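Local coordinates for protein BlEst2 (Bacillus licheniformis, PDB 6WPX) that probably hydrolyses ester bonds as a secreted bacterial esterase or lipase, captured here in its propeptide form, whose C-terminal domain is autoinhibitory, at residues L404-Y416 against K425-L439. Numbering follows the deposited sequence.
Sequences LANVKASVRSIRY and KSLKPASINALQNSL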
loop_
_atom_site.group_PDB
_atom_site.type_symbol
_atom_site.label_atom_id
_atom_site.label_comp_id
_atom_site.label_asym_id
_atom_site.label_seq_id
_atom_site.Cartn_x
_atom_site.Cartn_y
_atom_site.Cartn_z
ATOM N N LEU A 404 28.821 11.661 -0.465
ATOM C CA LEU A 404 28.420 11.369 -1.845
ATOM C C LEU A 404 28.985 12.440 -2.782
ATOM O O LEU A 404 28.909 13.637 -2.465
ATOM C CB LEU A 404 26.893 11.305 -1.988
ATOM C CG LEU A 404 26.162 10.113 -1.366
ATOM C CD1 LEU A 404 24.713 10.081 -1.812
ATOM C CD2 LEU A 404 26.834 8.802 -1.708
ATOM N N ALA A 405 29.531 11.968 -3.916
ATOM C CA ALA A 405 30.231 12.779 -4.941
ATOM C C ALA A 405 29.543 12.755 -6.310
ATOM O O ALA A 405 29.089 11.684 -6.722
ATOM C CB ALA A 405 31.641 12.268 -5.073
ATOM N N ASN A 406 29.541 13.914 -6.978
ATOM C CA ASN A 406 28.995 14.151 -8.342
ATOM C C ASN A 406 27.512 13.751 -8.384
ATOM O O ASN A 406 27.122 13.094 -9.354
ATOM C CB ASN A 406 29.809 13.408 -9.402
ATOM C CG ASN A 406 31.317 13.468 -9.230
ATOM O OD1 ASN A 406 31.849 14.293 -8.498
ATOM N ND2 ASN A 406 32.029 12.575 -9.892
ATOM N N VAL A 407 26.714 14.212 -7.423
ATOM C CA VAL A 407 25.290 13.786 -7.327
ATOM C C VAL A 407 24.396 14.518 -8.322
ATOM O O VAL A 407 24.300 15.730 -8.251
ATOM C CB VAL A 407 24.697 13.924 -5.911
ATOM C CG1 VAL A 407 23.222 13.551 -5.910
ATOM C CG2 VAL A 407 25.457 13.149 -4.855
ATOM N N LYS A 408 23.671 13.756 -9.134
ATOM C CA LYS A 408 22.729 14.296 -10.112
ATOM C C LYS A 408 21.318 13.786 -9.778
ATOM O O LYS A 408 21.180 12.712 -9.173
ATOM C CB LYS A 408 23.118 13.893 -11.543
ATOM C CG LYS A 408 24.394 14.564 -12.054
ATOM C CD LYS A 408 24.143 15.963 -12.629
ATOM C CE LYS A 408 25.429 16.657 -13.009
ATOM N NZ LYS A 408 25.202 18.087 -13.338
ATOM N N ALA A 409 20.283 14.571 -10.149
ATOM C CA ALA A 409 18.880 14.252 -9.920
ATOM C C ALA A 409 18.040 14.681 -11.103
ATOM O O ALA A 409 18.024 15.859 -11.446
ATOM C CB ALA A 409 18.383 14.940 -8.668
ATOM N N SER A 410 17.347 13.730 -11.731
ATOM C CA SER A 410 16.444 14.014 -12.854
ATOM C C SER A 410 15.015 13.783 -12.349
ATOM O O SER A 410 14.758 12.814 -11.628
ATOM C CB SER A 410 16.781 13.155 -14.068
ATOM O OG SER A 410 16.604 11.781 -13.778
ATOM N N VAL A 411 14.117 14.718 -12.624
ATOM C CA VAL A 411 12.741 14.674 -12.145
ATOM C C VAL A 411 11.722 14.319 -13.238
ATOM O O VAL A 411 11.746 14.915 -14.313
ATOM C CB VAL A 411 12.396 16.013 -11.442
ATOM C CG1 VAL A 411 10.928 16.069 -11.022
ATOM C CG2 VAL A 411 13.302 16.233 -10.238
ATOM N N ARG A 412 10.839 13.352 -12.945
ATOM C CA ARG A 412 9.696 12.926 -13.763
ATOM C C ARG A 412 8.497 13.078 -12.840
ATOM O O ARG A 412 8.585 12.703 -11.673
ATOM C CB ARG A 412 9.827 11.471 -14.226
ATOM C CG ARG A 412 10.720 11.321 -15.443
ATOM C CD ARG A 412 11.161 9.881 -15.670
ATOM N NE ARG A 412 12.300 9.865 -16.582
ATOM C CZ ARG A 412 12.206 9.691 -17.893
ATOM N NH1 ARG A 412 13.288 9.773 -18.656
ATOM N NH2 ARG A 412 11.030 9.438 -18.453
ATOM N N SER A 413 7.430 13.721 -13.313
ATOM C CA SER A 413 6.274 13.924 -12.459
ATOM C C SER A 413 4.946 13.794 -13.204
ATOM O O SER A 413 4.896 13.904 -14.434
ATOM C CB SER A 413 6.363 15.271 -11.742
ATOM O OG SER A 413 6.373 16.306 -12.707
ATOM N N ILE A 414 3.882 13.488 -12.446
ATOM C CA ILE A 414 2.504 13.430 -12.938
ATOM C C ILE A 414 1.647 14.174 -11.929
ATOM O O ILE A 414 1.766 13.934 -10.725
ATOM C CB ILE A 414 1.907 12.004 -13.192
ATOM C CG1 ILE A 414 2.794 11.138 -14.092
ATOM C CG2 ILE A 414 0.498 12.104 -13.797
ATOM C CD1 ILE A 414 2.512 9.573 -13.984
ATOM N N ARG A 415 0.787 15.068 -12.428
ATOM C CA ARG A 415 -0.198 15.758 -11.621
ATOM C C ARG A 415 -1.567 15.279 -12.108
ATOM O O ARG A 415 -1.867 15.335 -13.301
ATOM C CB ARG A 415 -0.061 17.289 -11.698
ATOM C CG ARG A 415 -1.007 17.993 -10.720
ATOM C CD ARG A 415 -0.972 19.499 -10.850
ATOM N NE ARG A 415 -1.152 19.954 -12.230
ATOM C CZ ARG A 415 -2.330 20.228 -12.775
ATOM N NH1 ARG A 415 -3.441 20.116 -12.061
ATOM N NH2 ARG A 415 -2.406 20.623 -14.040
ATOM N N TYR A 416 -2.360 14.757 -11.180
ATOM C CA TYR A 416 -3.705 14.237 -11.401
ATOM C C TYR A 416 -4.716 15.194 -10.792
ATOM O O TYR A 416 -4.416 15.860 -9.805
ATOM C CB TYR A 416 -3.898 12.870 -10.709
ATOM C CG TYR A 416 -2.943 11.783 -11.130
ATOM C CD1 TYR A 416 -1.714 11.622 -10.492
ATOM C CD2 TYR A 416 -3.286 10.876 -12.126
ATOM C CE1 TYR A 416 -0.845 10.596 -10.848
ATOM C CE2 TYR A 416 -2.400 9.879 -12.530
ATOM C CZ TYR A 416 -1.196 9.720 -11.860
ATOM O OH TYR A 416 -0.323 8.713 -12.223
ATOM N N LYS A 425 5.377 15.708 -16.653
ATOM C CA LYS A 425 6.626 16.443 -16.899
ATOM C C LYS A 425 7.838 15.546 -16.786
ATOM O O LYS A 425 7.851 14.593 -15.995
ATOM C CB LYS A 425 6.818 17.554 -15.858
ATOM C CG LYS A 425 5.922 18.763 -15.935
ATOM C CD LYS A 425 6.266 19.655 -14.743
ATOM C CE LYS A 425 5.468 20.926 -14.676
ATOM N NZ LYS A 425 5.827 21.728 -13.479
ATOM N N SER A 426 8.893 15.918 -17.531
ATOM C CA SER A 426 10.185 15.257 -17.468
ATOM C C SER A 426 11.250 16.362 -17.495
ATOM O O SER A 426 11.148 17.275 -18.326
ATOM C CB SER A 426 10.370 14.304 -18.647
ATOM O OG SER A 426 11.579 13.583 -18.470
ATOM N N LEU A 427 12.226 16.316 -16.567
ATOM C CA LEU A 427 13.291 17.318 -16.488
ATOM C C LEU A 427 14.647 16.637 -16.579
ATOM O O LEU A 427 14.871 15.606 -15.932
ATOM C CB LEU A 427 13.255 18.151 -15.196
ATOM C CG LEU A 427 12.005 18.863 -14.673
ATOM C CD1 LEU A 427 12.393 19.983 -13.739
ATOM C CD2 LEU A 427 11.194 19.491 -15.740
ATOM N N LYS A 428 15.567 17.247 -17.344
ATOM C CA LYS A 428 16.920 16.742 -17.532
ATOM C C LYS A 428 17.684 16.666 -16.195
ATOM O O LYS A 428 17.333 17.422 -15.271
ATOM C CB LYS A 428 17.694 17.559 -18.591
ATOM C CG LYS A 428 18.200 18.927 -18.136
ATOM C CD LYS A 428 19.270 19.481 -19.098
ATOM C CE LYS A 428 19.604 20.933 -18.825
ATOM N NZ LYS A 428 20.152 21.138 -17.450
ATOM N N PRO A 429 18.730 15.801 -16.088
ATOM C CA PRO A 429 19.490 15.721 -14.825
ATOM C C PRO A 429 20.172 17.031 -14.464
ATOM O O PRO A 429 20.590 17.783 -15.335
ATOM C CB PRO A 429 20.532 14.624 -15.097
ATOM C CG PRO A 429 19.973 13.831 -16.228
ATOM C CD PRO A 429 19.263 14.843 -17.080
ATOM N N ALA A 430 20.217 17.328 -13.179
ATOM C CA ALA A 430 20.858 18.537 -12.670
ATOM C C ALA A 430 21.419 18.176 -11.297
ATOM O O ALA A 430 21.111 17.099 -10.786
ATOM C CB ALA A 430 19.831 19.659 -12.545
ATOM N N SER A 431 22.208 19.074 -10.684
ATOM C CA SER A 431 22.753 18.851 -9.339
ATOM C C SER A 431 21.651 18.978 -8.276
ATOM O O SER A 431 20.594 19.554 -8.558
ATOM C CB SER A 431 23.888 19.832 -9.055
ATOM O OG SER A 431 23.466 21.179 -9.197
ATOM N N ILE A 432 21.899 18.433 -7.056
ATOM C CA ILE A 432 20.994 18.453 -5.897
ATOM C C ILE A 432 20.555 19.867 -5.501
ATOM O O ILE A 432 19.381 20.068 -5.175
ATOM C CB ILE A 432 21.632 17.678 -4.702
ATOM C CG1 ILE A 432 21.660 16.159 -4.954
ATOM C CG2 ILE A 432 20.998 18.015 -3.341
ATOM C CD1 ILE A 432 20.313 15.474 -5.320
ATOM N N ASN A 433 21.504 20.837 -5.512
ATOM C CA ASN A 433 21.268 22.246 -5.156
ATOM C C ASN A 433 20.151 22.858 -5.996
ATOM O O ASN A 433 19.442 23.759 -5.524
ATOM C CB ASN A 433 22.559 23.059 -5.301
ATOM C CG ASN A 433 22.551 24.411 -4.620
ATOM O OD1 ASN A 433 21.801 24.672 -3.670
ATOM N ND2 ASN A 433 23.433 25.294 -5.065
ATOM N N ALA A 434 19.993 22.345 -7.239
ATOM C CA ALA A 434 18.950 22.778 -8.163
ATOM C C ALA A 434 17.636 21.996 -7.985
ATOM O O ALA A 434 16.595 22.496 -8.405
ATOM C CB ALA A 434 19.434 22.687 -9.603
ATOM N N LEU A 435 17.677 20.793 -7.372
ATOM C CA LEU A 435 16.501 19.928 -7.174
ATOM C C LEU A 435 15.330 20.616 -6.452
ATOM O O LEU A 435 14.198 20.524 -6.934
ATOM C CB LEU A 435 16.908 18.619 -6.469
ATOM C CG LEU A 435 15.813 17.590 -6.156
ATOM C CD1 LEU A 435 15.118 17.121 -7.409
ATOM C CD2 LEU A 435 16.383 16.395 -5.395
ATOM N N GLN A 436 15.598 21.320 -5.328
ATOM C CA GLN A 436 14.559 22.008 -4.556
ATOM C C GLN A 436 13.807 23.053 -5.393
ATOM O O GLN A 436 12.575 23.044 -5.409
ATOM C CB GLN A 436 15.142 22.623 -3.269
ATOM C CG GLN A 436 14.195 22.545 -2.076
ATOM C CD GLN A 436 14.756 23.177 -0.816
ATOM O OE1 GLN A 436 14.202 24.141 -0.274
ATOM N NE2 GLN A 436 15.851 22.636 -0.293
ATOM N N ASN A 437 14.551 23.910 -6.124
ATOM C CA ASN A 437 14.018 24.983 -6.975
ATOM C C ASN A 437 13.096 24.487 -8.091
ATOM O O ASN A 437 12.064 25.114 -8.349
ATOM C CB ASN A 437 15.158 25.817 -7.572
ATOM C CG ASN A 437 15.855 26.738 -6.597
ATOM O OD1 ASN A 437 15.240 27.595 -5.952
ATOM N ND2 ASN A 437 17.172 26.627 -6.520
ATOM N N SER A 438 13.468 23.366 -8.748
ATOM C CA SER A 438 12.718 22.766 -9.855
ATOM C C SER A 438 11.354 22.213 -9.460
ATOM O O SER A 438 10.465 22.137 -10.312
ATOM C CB SER A 438 13.548 21.685 -10.543
ATOM O OG SER A 438 13.806 20.570 -9.702
ATOM N N LEU A 439 11.179 21.842 -8.175
ATOM C CA LEU A 439 9.945 21.233 -7.665
ATOM C C LEU A 439 8.889 22.251 -7.210
ATOM O O LEU A 439 8.941 22.744 -6.077
ATOM C CB LEU A 439 10.249 20.199 -6.553
ATOM C CG LEU A 439 11.120 18.977 -6.929
ATOM C CD1 LEU A 439 11.401 18.107 -5.726
ATOM C CD2 LEU A 439 10.473 18.137 -7.995
HETATM O O HOH W 1 15.665 17.068 -13.127
#
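Ser426 sets its hydroxyl over one face of the Arg412 guanidinium, OG lying 4.0 Å above the plane and over its centre. Having CG anti to the carbonyl carbon (chi1 -81°) and an extended chain, Arg412 runs across the sheet surface to its hairpin neighbour. Long and polar, it suits this partly exposed face; an alanine here would probably leave Ser426 OG without its flat cationic cover and give up the contact with Asn160 and Trp161.

The strands 407-416 and 425-431 run antiparallel, the two arms of a beta hairpin at one margin of a five-stranded sheet. Ser413 and Lys425 form a hydrogen-bonded pair, each N bonding the other's O at 2.9 Å. Leu427 N reaches Val411 O at 2.7 Å. In the beta bulge that follows, Ser410 faces both Lys428 and Pro429, the latter suited because no N-H is needed there. Beside it a water accepts from Val411 N at 2.9 Å and lies 2.7 Å from Lys428 O. Ala409 and Ala430 pair again, unevenly, the return bond coming from above the carbonyl plane.

Beneath the strands, the weakly bonded helix 432-438 folds back. Val411 CG2 meets Leu435 CD1 at a tight 3.5 Å, while its other branch, CG1, touches CD2 of Leu439, just beyond the helix, at 3.7 Å. Ala409, small enough to admit two larger neighbours, receives Ile432 CD1 and Leu435 CD2 on its CB.

Under the helix, aliphatic branches thus bury Ala409 and Val411; toward Ser413 and Lys425 that face turns polar, and Arg412 and Ser426 keep the reverse face so.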